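Local coordinates for protein cytochrome P450 reductase (PDB 5OGX) that passes electrons from NADH, by way of FAD and a [2Fe-2S] cluster, to the cytochrome P450 partner that O-demethylates guaiacol and other lignin-derived aromatics, at residues 199-205 / 232-236; 294-300 / 319-323. One frame throughout, in Å; residues are numbered along the deposited sequence.

Contact 1: residues 199-205 / 232-236; sequences LPPPDED and RHPSR
A salt-bridge network of Asp205, Arg232 and Arg236 ties the proline-rich linker leading into strand 210-215 to the C-terminal end of helix 219-232. Arg232, its chain extended from CG to NE, brings its guanidinium end-on to one carbonyl: Pro200 O accepts from Arg232 NH1 at 2.9 Å and from NH2 at 3.2 Å, lying close to the guanidinium plane. The flat group is held between two apolar side chains, with Leu199 CD1 4.0 Å above the centre of one face and the Pro202 ring over the opposite face, offset toward the rim. At its edge, Arg232 NH1 also reaches Asp205 OD2 at 3.3 Å, on the anti side of the carboxylate. The syn sides serve Arg236, which makes a two-pronged end-on salt bridge: Arg236 NH2 to Asp205 OD1 at 2.9 Å and Arg236 NH1 to Asp205 OD2 at 3.1 Å, the latter nearly straight (175°). With Asp205 CG anti to the backbone N (chi1 -177°), the carboxylate extends to meet both arginines. Gly207 N also donates to OD1, and Arg236 NH2 to Gly208 O. A leucine in place of Arg232 would probably leave Pro200 O without both donors and Asp205 with one cationic partner fewer. One carboxylate is thus shared by two arginines, on its syn and anti sides, in a salt-bridge network at a helix C-terminus of the NAD-binding domain.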
loop_
_atom_site.group_PDB
_atom_site.type_symbol
_atom_site.label_atom_id
_atom_site.label_comp_id
_atom_site.label_asym_id
_atom_site.label_seq_id
_atom_site.Cartn_x
_atom_site.Cartn_y
_atom_site.Cartn_z
ATOM N N LEU A 199 -8.318 5.188 -3.862
ATOM C CA LEU A 199 -9.594 5.879 -3.858
ATOM C C LEU A 199 -10.714 4.981 -4.381
ATOM O O LEU A 199 -10.487 4.110 -5.225
ATOM C CB LEU A 199 -9.515 7.124 -4.747
ATOM C CG LEU A 199 -8.601 8.221 -4.193
ATOM C CD1 LEU A 199 -8.233 9.250 -5.262
ATOM C CD2 LEU A 199 -9.294 8.900 -3.036
ATOM N N PRO A 200 -11.937 5.214 -3.930
ATOM C CA PRO A 200 -13.096 4.558 -4.541
ATOM C C PRO A 200 -13.279 5.029 -5.972
ATOM O O PRO A 200 -12.619 5.991 -6.405
ATOM C CB PRO A 200 -14.259 5.007 -3.643
ATOM C CG PRO A 200 -13.827 6.306 -3.099
ATOM C CD PRO A 200 -12.325 6.199 -2.907
ATOM N N PRO A 201 -14.136 4.368 -6.750
ATOM C CA PRO A 201 -14.391 4.836 -8.112
ATOM C C PRO A 201 -14.844 6.279 -8.103
ATOM O O PRO A 201 -15.457 6.749 -7.126
ATOM C CB PRO A 201 -15.505 3.900 -8.606
ATOM C CG PRO A 201 -15.401 2.682 -7.754
ATOM C CD PRO A 201 -14.905 3.152 -6.418
ATOM N N PRO A 202 -14.551 7.033 -9.168
ATOM C CA PRO A 202 -14.939 8.455 -9.195
ATOM C C PRO A 202 -16.401 8.705 -8.866
ATOM O O PRO A 202 -16.709 9.682 -8.172
ATOM C CB PRO A 202 -14.607 8.872 -10.635
ATOM C CG PRO A 202 -13.515 7.961 -11.046
ATOM C CD PRO A 202 -13.769 6.649 -10.354
ATOM N N ASP A 203 -17.307 7.829 -9.323
ATOM C CA ASP A 203 -18.734 7.986 -9.066
ATOM C C ASP A 203 -19.080 7.920 -7.588
ATOM O O ASP A 203 -20.129 8.436 -7.190
ATOM C CB ASP A 203 -19.533 6.906 -9.801
ATOM C CG ASP A 203 -19.447 7.038 -11.302
ATOM O OD1 ASP A 203 -19.050 8.122 -11.781
ATOM O OD2 ASP A 203 -19.763 6.052 -12.002
ATOM N N GLU A 204 -18.248 7.273 -6.769
ATOM C CA GLU A 204 -18.530 7.119 -5.349
ATOM C C GLU A 204 -17.707 8.073 -4.492
ATOM O O GLU A 204 -17.597 7.871 -3.280
ATOM C CB GLU A 204 -18.289 5.670 -4.918
ATOM C CG GLU A 204 -18.981 4.654 -5.810
ATOM C CD GLU A 204 -18.589 3.224 -5.500
ATOM O OE1 GLU A 204 -18.709 2.373 -6.406
ATOM O OE2 GLU A 204 -18.166 2.955 -4.355
ATOM N N ASP A 205 -17.129 9.103 -5.103
ATOM C CA ASP A 205 -16.249 10.054 -4.430
ATOM C C ASP A 205 -16.997 11.371 -4.308
ATOM O O ASP A 205 -17.135 12.107 -5.293
ATOM C CB ASP A 205 -14.940 10.214 -5.205
ATOM C CG ASP A 205 -13.945 11.141 -4.513
ATOM O OD1 ASP A 205 -14.307 11.777 -3.496
ATOM O OD2 ASP A 205 -12.800 11.237 -5.006
ATOM N N ARG A 232 -9.574 14.967 -9.550
ATOM C CA ARG A 232 -11.021 14.772 -9.579
ATOM C C ARG A 232 -11.769 15.992 -9.056
ATOM O O ARG A 232 -12.817 16.367 -9.600
ATOM C CB ARG A 232 -11.410 13.555 -8.734
ATOM C CG ARG A 232 -10.839 12.233 -9.182
ATOM C CD ARG A 232 -11.203 11.161 -8.164
ATOM N NE ARG A 232 -10.789 9.838 -8.624
ATOM C CZ ARG A 232 -11.144 8.713 -8.020
ATOM N NH1 ARG A 232 -11.912 8.768 -6.939
ATOM N NH2 ARG A 232 -10.734 7.542 -8.509
ATOM N N HIS A 233 -11.282 16.582 -7.965
ATOM C CA HIS A 233 -11.960 17.697 -7.299
ATOM C C HIS A 233 -10.911 18.741 -6.945
ATOM O O HIS A 233 -10.361 18.737 -5.837
ATOM C CB HIS A 233 -12.707 17.226 -6.049
ATOM C CG HIS A 233 -13.927 16.407 -6.347
ATOM N ND1 HIS A 233 -13.950 15.033 -6.235
ATOM C CD2 HIS A 233 -15.165 16.772 -6.751
ATOM C CE1 HIS A 233 -15.150 14.587 -6.558
ATOM N NE2 HIS A 233 -15.907 15.622 -6.875
ATOM N N PRO A 234 -10.614 19.661 -7.864
ATOM C CA PRO A 234 -9.454 20.551 -7.677
ATOM C C PRO A 234 -9.541 21.466 -6.469
ATOM O O PRO A 234 -8.498 21.926 -5.990
ATOM C CB PRO A 234 -9.426 21.358 -8.980
ATOM C CG PRO A 234 -10.048 20.444 -9.982
ATOM C CD PRO A 234 -11.122 19.695 -9.245
ATOM N N SER A 235 -10.734 21.763 -5.965
ATOM C CA SER A 235 -10.872 22.690 -4.852
ATOM C C SER A 235 -11.023 21.982 -3.517
ATOM O O SER A 235 -11.200 22.650 -2.492
ATOM C CB SER A 235 -12.066 23.619 -5.080
ATOM O OG SER A 235 -11.780 24.547 -6.111
ATOM N N ARG A 236 -10.952 20.657 -3.506
ATOM C CA ARG A 236 -11.218 19.918 -2.288
ATOM C C ARG A 236 -10.090 20.120 -1.279
ATOM O O ARG A 236 -8.968 20.524 -1.611
ATOM C CB ARG A 236 -11.418 18.435 -2.606
ATOM C CG ARG A 236 -10.186 17.582 -2.367
ATOM C CD ARG A 236 -10.347 16.164 -2.892
ATOM N NE ARG A 236 -11.289 15.361 -2.114
ATOM C CZ ARG A 236 -11.855 14.250 -2.562
ATOM N NH1 ARG A 236 -11.573 13.815 -3.786
ATOM N NH2 ARG A 236 -12.700 13.574 -1.799
#

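Contact 2: residues 294-300 / 319-323; sequences PSGRGWS and RRRMS
The guanidinium of Arg321 has Arg297 CD over one face, 3.6 Å from Arg321 NH2, and Ser295 OG near its plane at the edge, while the guanidinium of Arg320 takes Pro294 O at its edge. Arg320 NH1 donates to Pro294 O at 2.7 Å, in the carbonyl plane and on a lone pair; a bend at chi2 (-39°) folds the arginine back toward the proline. Arg297 and Arg321 bear like charges: Arg297 NH1 and Arg321 NH2 are 3.4 Å apart with the two planes turned 74° to each other, an approach that is likely to be electrostatically unfavourable. One backbone bond also joins the segments: Gly296 N donates to Arg320 O at 2.8 Å. A CB on Gly296 would lie close to Met322 CB. Met322 runs its extended CB-CG-SD portion past the Gly296 and Trp299 carbonyls, Met322 CG lying 3.5 Å from Trp299 O, and its CE reaches Trp299 CB. A water bridges Trp299 O and Ser323 N. Arg321, with positive phi, is the C-prime residue of the Schellman motif ending helix 307-319; the residues following that helix pack against the type II turn 296-299 before strand 300-305, with Met322 and Trp299 both touching Phe289 of helix 285-292.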
loop_
_atom_site.group_PDB
_atom_site.type_symbol
_atom_site.label_atom_id
_atom_site.label_comp_id
_atom_site.label_asym_id
_atom_site.label_seq_id
_atom_site.Cartn_x
_atom_site.Cartn_y
_atom_site.Cartn_z
ATOM N N PRO A 294 -10.019 19.739 15.102
ATOM C CA PRO A 294 -10.351 19.070 16.371
ATOM C C PRO A 294 -11.441 18.028 16.244
ATOM O O PRO A 294 -11.452 17.063 17.020
ATOM C CB PRO A 294 -10.782 20.231 17.275
ATOM C CG PRO A 294 -10.124 21.420 16.693
ATOM C CD PRO A 294 -10.129 21.199 15.209
ATOM N N SER A 295 -12.347 18.170 15.278
ATOM C CA SER A 295 -13.380 17.166 15.051
ATOM C C SER A 295 -13.205 16.584 13.659
ATOM O O SER A 295 -13.272 17.313 12.665
ATOM C CB SER A 295 -14.778 17.768 15.223
ATOM O OG SER A 295 -15.762 16.888 14.699
ATOM N N GLY A 296 -12.981 15.269 13.589
ATOM C CA GLY A 296 -12.874 14.544 12.338
ATOM C C GLY A 296 -14.179 14.092 11.725
ATOM O O GLY A 296 -14.174 13.386 10.716
ATOM N N ARG A 297 -15.317 14.478 12.285
ATOM C CA ARG A 297 -16.574 13.982 11.741
ATOM C C ARG A 297 -16.787 14.533 10.335
ATOM O O ARG A 297 -16.685 15.750 10.101
ATOM C CB ARG A 297 -17.740 14.354 12.647
ATOM C CG ARG A 297 -18.992 13.577 12.268
ATOM C CD ARG A 297 -20.036 13.589 13.359
ATOM N NE ARG A 297 -21.150 12.723 12.970
ATOM C CZ ARG A 297 -22.403 12.901 13.373
ATOM N NH1 ARG A 297 -22.699 13.910 14.176
ATOM N NH2 ARG A 297 -23.361 12.071 12.970
ATOM N N GLY A 298 -17.073 13.634 9.396
ATOM C CA GLY A 298 -17.263 14.006 8.008
ATOM C C GLY A 298 -16.003 13.961 7.181
ATOM O O GLY A 298 -16.074 14.164 5.959
ATOM N N TRP A 299 -14.860 13.689 7.804
ATOM C CA TRP A 299 -13.588 13.563 7.111
ATOM C C TRP A 299 -13.345 12.125 6.677
ATOM O O TRP A 299 -13.942 11.182 7.201
ATOM C CB TRP A 299 -12.447 14.007 8.033
ATOM C CG TRP A 299 -12.356 15.487 8.103
ATOM C CD1 TRP A 299 -13.237 16.339 8.689
ATOM C CD2 TRP A 299 -11.325 16.287 7.523
ATOM N NE1 TRP A 299 -12.804 17.657 8.521
ATOM C CE2 TRP A 299 -11.627 17.637 7.811
ATOM C CE3 TRP A 299 -10.159 15.983 6.806
ATOM C CZ2 TRP A 299 -10.814 18.692 7.391
ATOM C CZ3 TRP A 299 -9.340 17.038 6.390
ATOM C CH2 TRP A 299 -9.674 18.373 6.692
ATOM N N SER A 300 -12.485 11.971 5.681
ATOM C CA SER A 300 -11.887 10.684 5.364
ATOM C C SER A 300 -10.427 10.742 5.780
ATOM O O SER A 300 -9.821 11.821 5.794
ATOM C CB SER A 300 -12.016 10.350 3.872
ATOM O OG SER A 300 -13.366 10.469 3.427
ATOM N N ARG A 319 -11.371 8.517 17.876
ATOM C CA ARG A 319 -11.696 9.231 19.108
ATOM C C ARG A 319 -12.157 10.654 18.826
ATOM O O ARG A 319 -12.900 11.234 19.628
ATOM C CB ARG A 319 -10.492 9.239 20.045
ATOM C CG ARG A 319 -10.125 7.859 20.562
ATOM C CD ARG A 319 -9.055 7.933 21.640
ATOM N NE ARG A 319 -8.178 9.089 21.474
ATOM C CZ ARG A 319 -6.939 9.024 21.002
ATOM N NH1 ARG A 319 -6.227 10.130 20.885
ATOM N NH2 ARG A 319 -6.418 7.853 20.644
ATOM N N ARG A 320 -11.727 11.231 17.705
ATOM C CA ARG A 320 -12.191 12.539 17.271
ATOM C C ARG A 320 -13.367 12.433 16.308
ATOM O O ARG A 320 -13.662 13.397 15.589
ATOM C CB ARG A 320 -11.036 13.326 16.648
ATOM C CG ARG A 320 -9.938 13.702 17.651
ATOM C CD ARG A 320 -10.547 14.089 18.993
ATOM N NE ARG A 320 -9.583 14.671 19.926
ATOM C CZ ARG A 320 -9.335 15.971 20.032
ATOM N NH1 ARG A 320 -9.970 16.836 19.254
ATOM N NH2 ARG A 320 -8.448 16.410 20.917
ATOM N N ARG A 321 -14.021 11.271 16.279
ATOM C CA ARG A 321 -15.327 11.036 15.683
ATOM C C ARG A 321 -15.274 10.972 14.165
ATOM O O ARG A 321 -16.304 11.133 13.501
ATOM C CB ARG A 321 -16.348 12.073 16.170
ATOM C CG ARG A 321 -16.648 11.886 17.670
ATOM C CD ARG A 321 -17.370 13.077 18.288
ATOM N NE ARG A 321 -18.783 13.078 17.929
ATOM C CZ ARG A 321 -19.340 13.998 17.152
ATOM N NH1 ARG A 321 -18.596 14.981 16.665
ATOM N NH2 ARG A 321 -20.635 13.937 16.863
ATOM N N MET A 322 -14.108 10.664 13.597
ATOM C CA MET A 322 -14.058 10.311 12.183
ATOM C C MET A 322 -14.701 8.937 12.000
ATOM O O MET A 322 -14.520 8.039 12.830
ATOM C CB MET A 322 -12.602 10.326 11.691
ATOM C CG MET A 322 -12.447 10.205 10.196
ATOM S SD MET A 322 -10.770 10.068 9.607
ATOM C CE MET A 322 -10.087 11.633 10.209
ATOM N N SER A 323 -15.467 8.783 10.926
ATOM C CA SER A 323 -16.270 7.566 10.740
ATOM C C SER A 323 -15.392 6.374 10.363
ATOM O O SER A 323 -14.607 6.466 9.414
ATOM C CB SER A 323 -17.320 7.802 9.661
ATOM O OG SER A 323 -18.255 8.779 10.082
HETATM O O HOH W 1 -16.014 10.851 8.985
#

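Contacts 1 and 2 follow one another along the chain, the first closing before the second opens, and their centres lie 19 Å apart, with nearest atoms about 6 Å apart and no touch. Both join loops at the ends of helices and strands of one parallel sheet, where strands 210-215 and 300-305 are neighbours: segment 199-205 leads toward strand 210-215 and segment 294-300 into strand 300-305, and Ser300 bonds through its backbone to Pro209 and Val211. The principle is the same, a helix C-terminus secured to a loop, but by different means: a carboxylate-centred charge network in one, a backbone bond and an arginine-to-carbonyl bond beside a Schellman-ended helix in the other. Both lie away from the annotated FAD and [2Fe-2S] sites.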